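Local coordinates for oxidoreductase, zinc-binding dehydrogenase family (Myxococcus xanthus, PDB 5K1S), which is a zinc-containing medium-chain reductase that takes part in an alternative route of de novo isovaleryl coenzyme A biosynthesis, at residues C54-H59 against L355-P360; L77-A82 against V164-G169; L32-M37 against P335-A340. All blocks are in the same frame, centred on the assembly; numbering follows the deposited sequence.

Contact 1 of 3, residues C54-H59 against L355-P360. With ZN (zinc ion), chain F.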
loop_
_atom_site.group_PDB
_atom_site.type_symbol
_atom_site.label_atom_id
_atom_site.label_comp_id
_atom_site.label_asym_id
_atom_site.label_seq_id
_atom_site.Cartn_x
_atom_site.Cartn_y
_atom_site.Cartn_z
ATOM N N CYS A 54 21.905 -0.190 -25.796
ATOM C CA CYS A 54 20.526 -0.377 -25.362
ATOM C C CYS A 54 20.449 -1.627 -24.505
ATOM O O CYS A 54 20.782 -2.723 -24.969
ATOM C CB CYS A 54 19.567 -0.492 -26.548
ATOM S SG CYS A 54 17.840 -0.672 -26.038
ATOM N N GLY A 55 20.002 -1.463 -23.264
ATOM C CA GLY A 55 19.883 -2.596 -22.374
ATOM C C GLY A 55 18.781 -3.544 -22.807
ATOM O O GLY A 55 17.744 -3.138 -23.333
ATOM N N VAL A 56 19.021 -4.831 -22.583
ATOM C CA VAL A 56 18.040 -5.872 -22.867
ATOM C C VAL A 56 17.277 -6.145 -21.578
ATOM O O VAL A 56 17.845 -6.638 -20.599
ATOM C CB VAL A 56 18.706 -7.146 -23.399
ATOM C CG1 VAL A 56 17.652 -8.202 -23.729
ATOM C CG2 VAL A 56 19.554 -6.831 -24.623
ATOM N N CYS A 57 15.990 -5.818 -21.577
ATOM C CA CYS A 57 15.111 -6.039 -20.439
ATOM C C CYS A 57 14.107 -7.133 -20.782
ATOM O O CYS A 57 13.606 -7.190 -21.909
ATOM C CB CYS A 57 14.381 -4.746 -20.063
ATOM S SG CYS A 57 13.219 -4.909 -18.703
ATOM N N TYR A 58 13.822 -8.008 -19.812
ATOM C CA TYR A 58 12.881 -9.096 -20.063
ATOM C C TYR A 58 11.548 -8.568 -20.574
ATOM O O TYR A 58 10.833 -9.271 -21.298
ATOM C CB TYR A 58 12.664 -9.924 -18.797
ATOM C CG TYR A 58 11.756 -11.112 -19.015
ATOM C CD1 TYR A 58 12.250 -12.301 -19.535
ATOM C CD2 TYR A 58 10.404 -11.043 -18.710
ATOM C CE1 TYR A 58 11.424 -13.388 -19.741
ATOM C CE2 TYR A 58 9.569 -12.127 -18.913
ATOM C CZ TYR A 58 10.086 -13.297 -19.427
ATOM O OH TYR A 58 9.260 -14.381 -19.631
ATOM N N HIS A 59 11.194 -7.338 -20.197
ATOM C CA HIS A 59 10.064 -6.654 -20.815
ATOM C C HIS A 59 10.125 -6.767 -22.334
ATOM O O HIS A 59 9.098 -6.952 -22.995
ATOM C CB HIS A 59 10.068 -5.189 -20.373
ATOM C CG HIS A 59 8.865 -4.409 -20.802
ATOM N ND1 HIS A 59 7.691 -4.394 -20.080
ATOM C CD2 HIS A 59 8.660 -3.598 -21.868
ATOM C CE1 HIS A 59 6.813 -3.614 -20.684
ATOM N NE2 HIS A 59 7.377 -3.118 -21.771
ATOM N N LEU A 355 22.387 -7.577 -19.749
ATOM C CA LEU A 355 22.896 -7.650 -21.109
ATOM C C LEU A 355 22.694 -6.312 -21.807
ATOM O O LEU A 355 21.758 -5.568 -21.504
ATOM C CB LEU A 355 22.195 -8.757 -21.897
ATOM C CG LEU A 355 22.369 -10.172 -21.345
ATOM C CD1 LEU A 355 21.447 -11.138 -22.071
ATOM C CD2 LEU A 355 23.821 -10.623 -21.458
ATOM N N VAL A 356 23.585 -6.013 -22.748
ATOM C CA VAL A 356 23.577 -4.738 -23.454
ATOM C C VAL A 356 23.810 -5.000 -24.933
ATOM O O VAL A 356 24.708 -5.767 -25.299
ATOM C CB VAL A 356 24.647 -3.776 -22.902
ATOM C CG1 VAL A 356 24.650 -2.472 -23.684
ATOM C CG2 VAL A 356 24.408 -3.508 -21.421
ATOM N N LEU A 357 23.008 -4.364 -25.781
ATOM C CA LEU A 357 23.195 -4.407 -27.224
ATOM C C LEU A 357 23.915 -3.141 -27.672
ATOM O O LEU A 357 23.482 -2.028 -27.355
ATOM C CB LEU A 357 21.855 -4.542 -27.949
ATOM C CG LEU A 357 21.098 -5.851 -27.720
ATOM C CD1 LEU A 357 19.725 -5.793 -28.373
ATOM C CD2 LEU A 357 21.889 -7.041 -28.246
ATOM N N VAL A 358 25.010 -3.317 -28.404
ATOM C CA VAL A 358 25.836 -2.216 -28.885
ATOM C C VAL A 358 25.623 -2.103 -30.394
ATOM O O VAL A 358 26.055 -2.990 -31.144
ATOM C CB VAL A 358 27.317 -2.438 -28.553
ATOM C CG1 VAL A 358 28.146 -1.246 -29.006
ATOM C CG2 VAL A 358 27.492 -2.679 -27.062
ATOM N N PRO A 359 24.965 -1.052 -30.889
ATOM C CA PRO A 359 24.805 -0.915 -32.335
ATOM C C PRO A 359 26.149 -0.688 -33.003
ATOM O O PRO A 359 27.084 -0.160 -32.379
ATOM C CB PRO A 359 23.890 0.315 -32.479
ATOM C CG PRO A 359 23.251 0.490 -31.149
ATOM C CD PRO A 359 24.257 0.011 -30.157
ATOM N N PRO A 360 26.293 -1.067 -34.270
ATOM C CA PRO A 360 27.540 -0.780 -34.987
ATOM C C PRO A 360 27.663 0.705 -35.297
ATOM O O PRO A 360 26.709 1.478 -35.192
ATOM C CB PRO A 360 27.416 -1.614 -36.264
ATOM C CG PRO A 360 25.949 -1.736 -36.483
ATOM C CD PRO A 360 25.326 -1.789 -35.116
HETATM ZN ZN ZN F . 12.765 -2.472 -18.483
#
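Leu355 and Leu357 face Val56 and Cys54 across an antiparallel pairing of strand 354-358 with strand 46-56, in the GroES-like domain of this medium-chain reductase. The Leu355 backbone oxygen accepts Val56 N at 3.0 Å. The side chains of these two residues meet at their roots, Val56 CB lying 4.1 Å from Leu355 CB. Val356 is opposite Gly55 in a non-hydrogen-bonded pair whose CA atoms are 4.4 Å apart, and the valine side chain turns to the other face of the sheet, onto Ala53 and Asn159. Leu357 forms the hydrogen-bonded pair with Cys54: Leu357 N gives to Cys54 O, and Leu357 O takes Cys54 N, both at 2.9 Å. The isobutyl group of Leu357 crosses the Val56 side chain obliquely. The valine methyl beside its own backbone N, Val56 CG2, comes within 3.6 Å of Leu357 CG, and helix 339-347 covers this face through His343, Leu346 and Ala339. Beyond Leu357 the chain leaves the pairing, and Val358 turns toward Asn159. On the other partner, Cys57 follows Val56 in the chain and is a zinc ligand. Cys57 N-caps the following helix, its sulfur weakly accepting His59 N, and with SG anti to the backbone N (chi1 178°) it binds the zinc ion at 2.5 Å from Cys57 SG.

Contact 2 of 3, residues L77-A82 against V164-G169. With ZN (zinc ion), chain F.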
loop_
_atom_site.group_PDB
_atom_site.type_symbol
_atom_site.label_atom_id
_atom_site.label_comp_id
_atom_site.label_asym_id
_atom_site.label_seq_id
_atom_site.Cartn_x
_atom_site.Cartn_y
_atom_site.Cartn_z
ATOM N N LEU A 77 12.290 -2.682 -31.056
ATOM C CA LEU A 77 12.075 -2.847 -29.628
ATOM C C LEU A 77 13.177 -2.152 -28.833
ATOM O O LEU A 77 14.180 -1.689 -29.380
ATOM C CB LEU A 77 12.016 -4.332 -29.267
ATOM C CG LEU A 77 11.196 -5.232 -30.197
ATOM C CD1 LEU A 77 11.058 -6.624 -29.593
ATOM C CD2 LEU A 77 9.824 -4.639 -30.502
ATOM N N GLY A 78 12.974 -2.081 -27.521
ATOM C CA GLY A 78 13.986 -1.568 -26.617
ATOM C C GLY A 78 13.605 -0.251 -25.979
ATOM O O GLY A 78 13.274 0.713 -26.678
ATOM N N HIS A 79 13.654 -0.194 -24.649
ATOM C CA HIS A 79 13.328 1.015 -23.905
ATOM C C HIS A 79 14.466 1.492 -23.014
ATOM O O HIS A 79 14.287 2.469 -22.276
ATOM C CB HIS A 79 12.072 0.789 -23.050
ATOM C CG HIS A 79 12.247 -0.231 -21.967
ATOM N ND1 HIS A 79 11.601 -1.448 -21.982
ATOM C CD2 HIS A 79 12.987 -0.212 -20.834
ATOM C CE1 HIS A 79 11.938 -2.136 -20.906
ATOM N NE2 HIS A 79 12.780 -1.409 -20.194
ATOM N N GLU A 80 15.627 0.843 -23.064
ATOM C CA GLU A 80 16.714 1.108 -22.132
ATOM C C GLU A 80 17.936 1.599 -22.898
ATOM O O GLU A 80 19.011 1.000 -22.820
ATOM C CB GLU A 80 17.027 -0.161 -21.335
ATOM C CG GLU A 80 17.401 0.077 -19.882
ATOM C CD GLU A 80 17.522 -1.224 -19.104
ATOM O OE1 GLU A 80 17.238 -2.294 -19.686
ATOM O OE2 GLU A 80 17.894 -1.184 -17.912
ATOM N N ALA A 81 17.780 2.698 -23.630
ATOM C CA ALA A 81 18.782 3.166 -24.575
ATOM C C ALA A 81 19.537 4.365 -24.016
ATOM O O ALA A 81 18.958 5.223 -23.342
ATOM C CB ALA A 81 18.132 3.543 -25.907
ATOM N N ALA A 82 20.835 4.414 -24.304
ATOM C CA ALA A 82 21.693 5.535 -23.951
ATOM C C ALA A 82 22.444 5.961 -25.202
ATOM O O ALA A 82 23.027 5.120 -25.892
ATOM C CB ALA A 82 22.675 5.159 -22.838
ATOM N N VAL A 164 20.594 1.494 -16.452
ATOM C CA VAL A 164 20.349 2.167 -15.182
ATOM C C VAL A 164 18.855 2.303 -14.920
ATOM O O VAL A 164 18.396 2.138 -13.784
ATOM C CB VAL A 164 21.049 3.541 -15.181
ATOM C CG1 VAL A 164 20.761 4.303 -13.896
ATOM C CG2 VAL A 164 22.544 3.367 -15.365
ATOM N N CYS A 165 18.072 2.604 -15.959
ATOM C CA CYS A 165 16.665 2.939 -15.761
ATOM C C CYS A 165 15.909 1.792 -15.103
ATOM O O CYS A 165 15.202 1.989 -14.109
ATOM C CB CYS A 165 16.024 3.309 -17.097
ATOM S SG CYS A 165 14.401 4.096 -16.943
ATOM N N CYS A 166 16.048 0.583 -15.641
ATOM C CA CYS A 166 15.275 -0.561 -15.171
ATOM C C CYS A 166 15.887 -1.244 -13.957
ATOM O O CYS A 166 15.409 -2.313 -13.563
ATOM C CB CYS A 166 15.110 -1.575 -16.302
ATOM S SG CYS A 166 14.302 -0.886 -17.746
ATOM N N THR A 167 16.924 -0.662 -13.357
ATOM C CA THR A 167 17.506 -1.210 -12.138
ATOM C C THR A 167 17.657 -0.113 -11.093
ATOM O O THR A 167 16.843 -0.012 -10.169
ATOM C CB THR A 167 18.858 -1.863 -12.429
ATOM O OG1 THR A 167 19.728 -0.910 -13.049
ATOM C CG2 THR A 167 18.682 -3.061 -13.350
ATOM N N THR A 168 18.693 0.717 -11.230
ATOM C CA THR A 168 18.884 1.816 -10.289
ATOM C C THR A 168 17.771 2.849 -10.407
ATOM O O THR A 168 17.379 3.450 -9.401
ATOM C CB THR A 168 20.244 2.472 -10.519
ATOM O OG1 THR A 168 21.275 1.479 -10.451
ATOM C CG2 THR A 168 20.509 3.546 -9.471
ATOM N N GLY A 169 17.257 3.076 -11.617
ATOM C CA GLY A 169 16.123 3.974 -11.765
ATOM C C GLY A 169 14.919 3.502 -10.975
ATOM O O GLY A 169 14.295 4.274 -10.242
HETATM ZN ZN ZN F . 12.765 -2.472 -18.483
#
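His79 and Cys166 meet at the zinc ion that they share with Cys57. Gly78, His79 and Glu80 spell the Gly-His-Glu signature of zinc-dependent medium-chain dehydrogenases, consistent with the catalytic zinc site of that family. Two metal bonds carry the contact: the zinc ion lies 2.0 Å from His79 NE2 and 2.3 Å from Cys166 SG. Because both bind one metal, Cys166 SG comes to the His79 ring at its edge, in the ring plane, 4.0 Å from SG to the ring centroid and 86° off the normal. His79 reaches the metal with CG set between its backbone N and carbonyl carbon (chi1 65°), and the ring of His59 meets the His79 ring, their planes at about 70°. Hydrogen bonding adds a second layer. Glu80, extended beyond CG, runs toward helix 165-178, where Glu80 OE2 weakly accepts Cys166 N at 3.4 Å. Within 164-169, Thr167 N and Gly169 N both give to Val164 O, and the bond from Gly169 N closes a wider pi-type turn that contains Cys166. Packing completes the contact, with Gln105 of a nearby loop as a neighbour of His79, Cys165 and Cys166. Glu80 CG passes 4.5 Å from Cys165 CB, and Glu80 OE2 approaches Cys166 CB at 3.2 Å. The carboxyl group of Glu80 packs beside the metal-bound sulfur, Glu80 CD 3.5 Å from Cys166 SG.

Contact 3 of 3, residues L32-M37 against P335-A340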
loop_
_atom_site.group_PDB
_atom_site.type_symbol
_atom_site.label_atom_id
_atom_site.label_comp_id
_atom_site.label_asym_id
_atom_site.label_seq_id
_atom_site.Cartn_x
_atom_site.Cartn_y
_atom_site.Cartn_z
ATOM N N LEU A 32 13.937 -11.566 -34.607
ATOM C CA LEU A 32 14.701 -10.325 -34.603
ATOM C C LEU A 32 15.805 -10.416 -35.651
ATOM O O LEU A 32 16.615 -11.349 -35.624
ATOM C CB LEU A 32 15.286 -10.073 -33.216
ATOM C CG LEU A 32 14.286 -9.917 -32.066
ATOM C CD1 LEU A 32 15.011 -9.936 -30.732
ATOM C CD2 LEU A 32 13.472 -8.638 -32.210
ATOM N N LYS A 33 15.838 -9.457 -36.575
ATOM C CA LYS A 33 16.793 -9.488 -37.676
ATOM C C LYS A 33 17.258 -8.075 -38.000
ATOM O O LYS A 33 16.435 -7.165 -38.146
ATOM C CB LYS A 33 16.176 -10.138 -38.920
ATOM N N MET A 34 18.572 -7.900 -38.114
ATOM C CA MET A 34 19.126 -6.611 -38.509
ATOM C C MET A 34 18.700 -6.273 -39.931
ATOM O O MET A 34 18.792 -7.107 -40.836
ATOM C CB MET A 34 20.652 -6.641 -38.406
ATOM C CG MET A 34 21.350 -5.342 -38.822
ATOM S SD MET A 34 21.468 -4.128 -37.493
ATOM C CE MET A 34 22.784 -4.841 -36.509
ATOM N N GLU A 35 18.236 -5.041 -40.127
ATOM C CA GLU A 35 17.837 -4.562 -41.440
ATOM C C GLU A 35 18.346 -3.140 -41.627
ATOM O O GLU A 35 18.882 -2.519 -40.705
ATOM C CB GLU A 35 16.315 -4.606 -41.621
ATOM C CG GLU A 35 15.713 -5.991 -41.474
ATOM C CD GLU A 35 14.202 -5.987 -41.614
ATOM O OE1 GLU A 35 13.636 -4.921 -41.934
ATOM O OE2 GLU A 35 13.581 -7.051 -41.402
ATOM N N THR A 36 18.176 -2.630 -42.844
ATOM C CA THR A 36 18.485 -1.243 -43.171
ATOM C C THR A 36 17.169 -0.477 -43.216
ATOM O O THR A 36 16.321 -0.743 -44.073
ATOM C CB THR A 36 19.228 -1.138 -44.502
ATOM O OG1 THR A 36 20.443 -1.895 -44.438
ATOM C CG2 THR A 36 19.558 0.314 -44.822
ATOM N N MET A 37 17.000 0.462 -42.294
ATOM C CA MET A 37 15.789 1.256 -42.181
ATOM C C MET A 37 16.102 2.724 -42.448
ATOM O O MET A 37 17.256 3.151 -42.337
ATOM C CB MET A 37 15.172 1.114 -40.783
ATOM C CG MET A 37 14.888 -0.322 -40.362
ATOM S SD MET A 37 13.529 -1.089 -41.274
ATOM C CE MET A 37 12.125 -0.173 -40.646
ATOM N N PRO A 335 26.969 -7.428 -29.639
ATOM C CA PRO A 335 26.622 -6.668 -30.845
ATOM C C PRO A 335 25.120 -6.661 -31.086
ATOM O O PRO A 335 24.410 -7.618 -30.767
ATOM C CB PRO A 335 27.368 -7.405 -31.965
ATOM C CG PRO A 335 27.849 -8.689 -31.365
ATOM C CD PRO A 335 28.004 -8.438 -29.911
ATOM N N LEU A 336 24.641 -5.557 -31.659
ATOM C CA LEU A 336 23.209 -5.402 -31.889
ATOM C C LEU A 336 22.663 -6.524 -32.763
ATOM O O LEU A 336 21.561 -7.033 -32.522
ATOM C CB LEU A 336 22.935 -4.038 -32.523
ATOM C CG LEU A 336 21.495 -3.745 -32.936
ATOM C CD1 LEU A 336 20.568 -3.779 -31.730
ATOM C CD2 LEU A 336 21.400 -2.405 -33.649
ATOM N N ALA A 337 23.424 -6.932 -33.782
ATOM C CA ALA A 337 22.944 -7.944 -34.715
ATOM C C ALA A 337 22.624 -9.265 -34.030
ATOM O O ALA A 337 21.885 -10.078 -34.596
ATOM C CB ALA A 337 23.982 -8.174 -35.816
ATOM N N GLU A 338 23.160 -9.501 -32.833
ATOM C CA GLU A 338 22.906 -10.725 -32.085
ATOM C C GLU A 338 21.819 -10.539 -31.032
ATOM O O GLU A 338 21.891 -11.135 -29.952
ATOM C CB GLU A 338 24.198 -11.220 -31.437
ATOM C CG GLU A 338 25.275 -11.605 -32.439
ATOM C CD GLU A 338 26.553 -12.076 -31.774
ATOM O OE1 GLU A 338 26.544 -12.278 -30.541
ATOM O OE2 GLU A 338 27.566 -12.242 -32.485
ATOM N N ALA A 339 20.808 -9.718 -31.329
ATOM C CA ALA A 339 19.722 -9.510 -30.377
ATOM C C ALA A 339 18.991 -10.813 -30.087
ATOM O O ALA A 339 18.628 -11.087 -28.937
ATOM C CB ALA A 339 18.752 -8.456 -30.911
ATOM N N ALA A 340 18.764 -11.631 -31.116
ATOM C CA ALA A 340 18.100 -12.914 -30.910
ATOM C C ALA A 340 18.835 -13.744 -29.865
ATOM O O ALA A 340 18.225 -14.252 -28.917
ATOM C CB ALA A 340 18.004 -13.675 -32.233
#
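Met34 and Leu32 each lay a terminal methyl on a flat peptide group of residues 335-340. The peptide joining Leu336 to Ala337 has Met34 CE over one of its faces, almost directly above the nitrogen, at 3.5 Å from CE to Ala337 N. Further along, the peptide between Ala339 and Ala340 has Leu32 CD1 over a face, 4.1 Å from CD1 to Ala340 N. Each methyl also touches the side chains nearby. Met34 CE meets Ala337 CB at 3.6 Å and, on the neighbouring residue, Leu336 CG at 4.0 Å, whereas Leu32 CD1 approaches Ala339 CB at 4.0 Å. The methionine leaves the strand with CG anti to its own amide nitrogen (chi1 179°) and then bends at both chi2 (85°) and chi3, which places CE over the Leu336-Ala337 peptide. These contacts set the hairpin of strands 17-23 and 32-38 against the beta-alpha-beta crossover in which helix 339-347 links the parallel strands 330-335 and 354-358. The interface is apolar and lies on the connection from strand 330-335 into the helix: a short 3-10 segment at 336-337, followed by Glu338 at the N-cap. Burial is uneven, since Leu32, Leu336 and Ala339 are enclosed while Ala337 is exposed. Leu336 turns inward to Tyr138, Pro359 and Leu357, and Leu32 is backed by Val21 of the paired strand and by Leu77. The turn that receives Met34 is held by a backbone bond of 3.1 Å from Glu338 N to Pro335 O.

Overall arrangement
From the N terminus, residues 32-37 open the first loop, which contact 3 closes nearly three hundred residues later at 335-340. Before that, residues 54-59 start a second loop, closed by contact 1 at 355-360, so contacts 1 and 3 cross. Contact 2, from 77-82 to 164-169, is nested within both. Contacts 1 and 2 share the zinc ion and neighbouring strands 46-56 and 80-88, bridged by a probable hydrogen bond from Gly55 N to Glu80 O. Contacts 1 and 3 are joined by a probable hydrogen bond between Leu336 N and Val358 O. Together they tie the N-terminal hairpin and helix 165-178 to the sheet that holds strands 46-56, 80-88 and 354-358.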